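Local structure of glycoside hydrolase family 31 (Kribbella flavida DSM 17836, 5X3I) at residues A[308-318]-A[371-382]. The protein hydrolyses the alpha-1,3-glucosidic linkages of the cyclic tetrasaccharide cyclobis-(1-6)-alpha-nigerosyl to yield isomaltose inside the cell. The protein carries 1 engineered substitution. Residues are numbered along the deposited sequence; the frame is centred on the assembly and turned at random.
Sequences WNTQQLVTARM and AWPDPKAMIDEL
Gln311 reaches from the first turn of its helix to the start of helix 375-384, joining two neighbouring outer helices of the family 31 TIM barrel, nearly parallel at 12° between the axes of 311-318 and 375-382. With CG anti to the backbone N (chi1 -173°) and the chain extended beyond it, the carboxamide arrives beside the backbone of Asp374. There Gln311 OE1 accepts from Asp374 N at 2.9 Å, the donor tilted slightly from the carbonyl plane, while its NE2 gives a weak, bent bond to Asp374 O. The backbone adds a straighter link: Gln311 N donates to Ala371 O at 2.9 Å. A water that accepts from Gln312 N donates to the same Ala371 O, so two donors grip that oxygen. Each helix also has its own N-cap, Thr310 OG1 taking Leu313 N and Asp374 OD1 taking Ala377 N.

The peptide between Thr310 and Gln311 lies over one face of the Trp372 indole, Gln311 N 3.2 Å above the ring plane and displaced toward the rim. Val314 CG2 meets the edge of the ring, 3.8 Å from Trp372 CH2. Further along, Met378 slides antiparallel past Gln311 and sets its SD 4.0 Å from Val314 CG1. Barrel strand 330-333 packs against the pair, Ile333 on Trp372 and Val331 on Met318 and Leu382. A second water accepts from Trp372 NE1 and lies within donating distance of Asn309 O, and at the far end Met318 CG rests 3.9 Å from Leu382 CD2.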
loop_
_atom_site.group_PDB
_atom_site.type_symbol
_atom_site.label_atom_id
_atom_site.label_comp_id
_atom_site.label_asym_id
_atom_site.label_seq_id
_atom_site.Cartn_x
_atom_site.Cartn_y
_atom_site.Cartn_z
ATOM N N TRP A 308 -21.617 -4.537 -4.520
ATOM C CA TRP A 308 -22.240 -5.332 -5.556
ATOM C C TRP A 308 -21.851 -6.754 -5.223
ATOM O O TRP A 308 -20.874 -7.294 -5.734
ATOM C CB TRP A 308 -21.681 -4.943 -6.933
ATOM C CG TRP A 308 -21.693 -3.466 -7.253
ATOM C CD1 TRP A 308 -22.529 -2.526 -6.737
ATOM C CD2 TRP A 308 -20.858 -2.781 -8.199
ATOM N NE1 TRP A 308 -22.266 -1.302 -7.288
ATOM C CE2 TRP A 308 -21.245 -1.431 -8.191
ATOM C CE3 TRP A 308 -19.830 -3.182 -9.061
ATOM C CZ2 TRP A 308 -20.623 -0.472 -8.990
ATOM C CZ3 TRP A 308 -19.205 -2.227 -9.845
ATOM C CH2 TRP A 308 -19.610 -0.890 -9.811
ATOM N N ASN A 309 -22.733 -7.376 -4.451
ATOM C CA ASN A 309 -22.475 -8.673 -3.840
ATOM C C ASN A 309 -23.257 -9.847 -4.400
ATOM O O ASN A 309 -23.290 -10.903 -3.774
ATOM C CB ASN A 309 -22.598 -8.581 -2.311
ATOM C CG ASN A 309 -24.007 -8.497 -1.836
ATOM O OD1 ASN A 309 -24.843 -7.867 -2.451
ATOM N ND2 ASN A 309 -24.273 -9.127 -0.716
ATOM N N THR A 310 -24.020 -9.612 -5.467
ATOM C CA THR A 310 -24.767 -10.674 -6.136
ATOM C C THR A 310 -24.604 -10.607 -7.654
ATOM O O THR A 310 -24.278 -9.561 -8.200
ATOM C CB THR A 310 -26.279 -10.608 -5.839
ATOM O OG1 THR A 310 -26.833 -9.448 -6.466
ATOM C CG2 THR A 310 -26.551 -10.554 -4.339
ATOM N N GLN A 311 -24.878 -11.722 -8.322
ATOM C CA GLN A 311 -24.913 -11.754 -9.778
ATOM C C GLN A 311 -25.883 -10.692 -10.312
ATOM O O GLN A 311 -25.533 -9.922 -11.195
ATOM C CB GLN A 311 -25.303 -13.155 -10.281
ATOM C CG GLN A 311 -25.196 -13.300 -11.784
ATOM C CD GLN A 311 -25.137 -14.745 -12.255
ATOM O OE1 GLN A 311 -24.783 -15.656 -11.499
ATOM N NE2 GLN A 311 -25.467 -14.957 -13.524
ATOM N N GLN A 312 -27.075 -10.627 -9.732
ATOM C CA GLN A 312 -28.080 -9.643 -10.138
ATOM C C GLN A 312 -27.559 -8.201 -10.067
ATOM O O GLN A 312 -27.798 -7.411 -10.974
ATOM C CB GLN A 312 -29.346 -9.786 -9.284
ATOM C CG GLN A 312 -30.371 -8.653 -9.460
ATOM C CD GLN A 312 -31.628 -8.860 -8.609
ATOM O OE1 GLN A 312 -31.872 -9.961 -8.106
ATOM N NE2 GLN A 312 -32.427 -7.798 -8.442
ATOM N N LEU A 313 -26.831 -7.870 -9.004
ATOM C CA LEU A 313 -26.318 -6.512 -8.839
ATOM C C LEU A 313 -25.180 -6.180 -9.815
ATOM O O LEU A 313 -25.189 -5.120 -10.437
ATOM C CB LEU A 313 -25.863 -6.281 -7.396
ATOM C CG LEU A 313 -26.995 -6.055 -6.389
ATOM C CD1 LEU A 313 -26.519 -6.227 -4.955
ATOM C CD2 LEU A 313 -27.613 -4.676 -6.581
ATOM N N VAL A 314 -24.209 -7.081 -9.944
ATOM C CA VAL A 314 -23.107 -6.850 -10.860
ATOM C C VAL A 314 -23.655 -6.677 -12.274
ATOM O O VAL A 314 -23.300 -5.736 -12.968
ATOM C CB VAL A 314 -22.075 -7.989 -10.850
ATOM C CG1 VAL A 314 -21.120 -7.820 -12.010
ATOM C CG2 VAL A 314 -21.312 -8.030 -9.527
ATOM N N THR A 315 -24.562 -7.557 -12.683
ATOM C CA THR A 315 -25.100 -7.444 -14.029
ATOM C C THR A 315 -25.926 -6.153 -14.159
ATOM O O THR A 315 -25.844 -5.489 -15.179
ATOM C CB THR A 315 -25.923 -8.705 -14.443
ATOM O OG1 THR A 315 -27.034 -8.897 -13.574
ATOM C CG2 THR A 315 -25.049 -9.938 -14.394
ATOM N N ALA A 316 -26.652 -5.756 -13.116
ATOM C CA ALA A 316 -27.423 -4.502 -13.175
ATOM C C ALA A 316 -26.533 -3.274 -13.357
ATOM O O ALA A 316 -26.811 -2.428 -14.204
ATOM C CB ALA A 316 -28.279 -4.328 -11.934
ATOM N N ARG A 317 -25.469 -3.185 -12.560
ATOM C CA ARG A 317 -24.551 -2.053 -12.628
ATOM C C ARG A 317 -23.851 -1.981 -13.996
ATOM O O ARG A 317 -23.695 -0.900 -14.555
ATOM C CB ARG A 317 -23.508 -2.129 -11.493
ATOM C CG ARG A 317 -24.082 -2.027 -10.060
ATOM C CD ARG A 317 -24.705 -0.662 -9.724
ATOM N NE ARG A 317 -25.317 -0.692 -8.395
ATOM C CZ ARG A 317 -26.573 -1.052 -8.155
ATOM N NH1 ARG A 317 -27.370 -1.390 -9.160
ATOM N NH2 ARG A 317 -27.034 -1.086 -6.914
ATOM N N MET A 318 -23.436 -3.125 -14.531
ATOM C CA MET A 318 -22.775 -3.133 -15.834
ATOM C C MET A 318 -23.783 -2.838 -16.957
ATOM O O MET A 318 -23.449 -2.185 -17.929
ATOM C CB MET A 318 -22.064 -4.467 -16.082
ATOM C CG MET A 318 -20.869 -4.738 -15.162
ATOM S SD MET A 318 -19.591 -3.465 -15.222
ATOM C CE MET A 318 -20.021 -2.458 -13.813
ATOM N N ALA A 371 -26.890 -16.448 -4.421
ATOM C CA ALA A 371 -26.353 -15.141 -4.782
ATOM C C ALA A 371 -25.707 -15.125 -6.179
ATOM O O ALA A 371 -25.714 -14.103 -6.851
ATOM C CB ALA A 371 -25.350 -14.685 -3.740
ATOM N N TRP A 372 -25.137 -16.252 -6.595
ATOM C CA TRP A 372 -24.503 -16.374 -7.906
ATOM C C TRP A 372 -25.017 -17.636 -8.607
ATOM O O TRP A 372 -24.352 -18.664 -8.613
ATOM C CB TRP A 372 -22.964 -16.400 -7.776
ATOM C CG TRP A 372 -22.439 -15.264 -6.958
ATOM C CD1 TRP A 372 -22.248 -15.254 -5.612
ATOM C CD2 TRP A 372 -22.078 -13.959 -7.423
ATOM N NE1 TRP A 372 -21.771 -14.037 -5.205
ATOM C CE2 TRP A 372 -21.659 -13.217 -6.295
ATOM C CE3 TRP A 372 -22.055 -13.343 -8.680
ATOM C CZ2 TRP A 372 -21.244 -11.888 -6.386
ATOM C CZ3 TRP A 372 -21.635 -12.030 -8.773
ATOM C CH2 TRP A 372 -21.239 -11.313 -7.633
ATOM N N PRO A 373 -26.221 -17.562 -9.183
ATOM C CA PRO A 373 -26.823 -18.760 -9.782
ATOM C C PRO A 373 -26.016 -19.307 -10.947
ATOM O O PRO A 373 -25.981 -20.512 -11.129
ATOM C CB PRO A 373 -28.199 -18.275 -10.252
ATOM C CG PRO A 373 -28.067 -16.810 -10.372
ATOM C CD PRO A 373 -27.083 -16.382 -9.319
ATOM N N ASP A 374 -25.427 -18.438 -11.757
ATOM C CA ASP A 374 -24.633 -18.903 -12.892
ATOM C C ASP A 374 -23.439 -17.989 -13.163
ATOM O O ASP A 374 -23.481 -17.187 -14.079
ATOM C CB ASP A 374 -25.522 -19.020 -14.133
ATOM C CG ASP A 374 -24.884 -19.839 -15.237
ATOM O OD1 ASP A 374 -23.659 -20.068 -15.200
ATOM O OD2 ASP A 374 -25.613 -20.249 -16.162
ATOM N N PRO A 375 -22.377 -18.094 -12.362
ATOM C CA PRO A 375 -21.269 -17.147 -12.530
ATOM C C PRO A 375 -20.546 -17.255 -13.881
ATOM O O PRO A 375 -20.092 -16.235 -14.375
ATOM C CB PRO A 375 -20.327 -17.502 -11.371
ATOM C CG PRO A 375 -20.767 -18.855 -10.906
ATOM C CD PRO A 375 -22.231 -18.895 -11.139
ATOM N N LYS A 376 -20.466 -18.444 -14.469
ATOM C CA LYS A 376 -19.843 -18.589 -15.782
ATOM C C LYS A 376 -20.624 -17.818 -16.849
ATOM O O LYS A 376 -20.032 -17.168 -17.699
ATOM C CB LYS A 376 -19.720 -20.060 -16.182
ATOM C CG LYS A 376 -19.195 -20.255 -17.611
ATOM C CD LYS A 376 -18.859 -21.710 -17.936
ATOM C CE LYS A 376 -18.715 -21.928 -19.460
ATOM N NZ LYS A 376 -17.785 -20.949 -20.111
ATOM N N ALA A 377 -21.952 -17.885 -16.798
ATOM C CA ALA A 377 -22.773 -17.149 -17.754
ATOM C C ALA A 377 -22.576 -15.645 -17.591
ATOM O O ALA A 377 -22.489 -14.922 -18.572
ATOM C CB ALA A 377 -24.249 -17.512 -17.598
ATOM N N MET A 378 -22.503 -15.178 -16.348
ATOM C CA MET A 378 -22.261 -13.762 -16.092
ATOM C C MET A 378 -20.934 -13.323 -16.712
ATOM O O MET A 378 -20.869 -12.328 -17.425
ATOM C CB MET A 378 -22.259 -13.466 -14.587
ATOM C CG MET A 378 -21.913 -12.017 -14.259
ATOM S SD MET A 378 -21.591 -11.716 -12.508
ATOM C CE MET A 378 -20.212 -12.799 -12.221
ATOM N N ILE A 379 -19.887 -14.095 -16.457
ATOM C CA ILE A 379 -18.554 -13.746 -16.923
ATOM C C ILE A 379 -18.459 -13.859 -18.446
ATOM O O ILE A 379 -17.835 -13.031 -19.086
ATOM C CB ILE A 379 -17.471 -14.627 -16.253
ATOM C CG1 ILE A 379 -17.412 -14.339 -14.755
ATOM C CG2 ILE A 379 -16.109 -14.401 -16.873
ATOM C CD1 ILE A 379 -16.574 -15.338 -13.978
ATOM N N ASP A 380 -19.089 -14.877 -19.019
ATOM C CA ASP A 380 -19.090 -15.019 -20.466
ATOM C C ASP A 380 -19.749 -13.798 -21.118
ATOM O O ASP A 380 -19.228 -13.268 -22.084
ATOM C CB ASP A 380 -19.785 -16.314 -20.890
ATOM C CG ASP A 380 -18.970 -17.554 -20.544
ATOM O OD1 ASP A 380 -17.804 -17.416 -20.123
ATOM O OD2 ASP A 380 -19.494 -18.671 -20.693
ATOM N N GLU A 381 -20.865 -13.332 -20.565
ATOM C CA GLU A 381 -21.521 -12.150 -21.120
ATOM C C GLU A 381 -20.650 -10.908 -20.993
ATOM O O GLU A 381 -20.533 -10.150 -21.947
ATOM C CB GLU A 381 -22.879 -11.893 -20.467
ATOM C CG GLU A 381 -23.556 -10.587 -20.931
ATOM C CD GLU A 381 -23.864 -10.538 -22.446
ATOM O OE1 GLU A 381 -23.913 -11.592 -23.101
ATOM O OE2 GLU A 381 -24.067 -9.435 -22.979
ATOM N N LEU A 382 -20.030 -10.709 -19.829
ATOM C CA LEU A 382 -19.146 -9.560 -19.633
ATOM C C LEU A 382 -17.985 -9.619 -20.633
ATOM O O LEU A 382 -17.651 -8.623 -21.259
ATOM C CB LEU A 382 -18.622 -9.499 -18.186
ATOM C CG LEU A 382 -19.668 -9.223 -17.097
ATOM C CD1 LEU A 382 -19.060 -9.226 -15.714
ATOM C CD2 LEU A 382 -20.369 -7.889 -17.345
HETATM O O HOH W 1 -21.426 -12.584 -2.703
HETATM O O HOH W 2 -28.111 -12.729 -7.821
#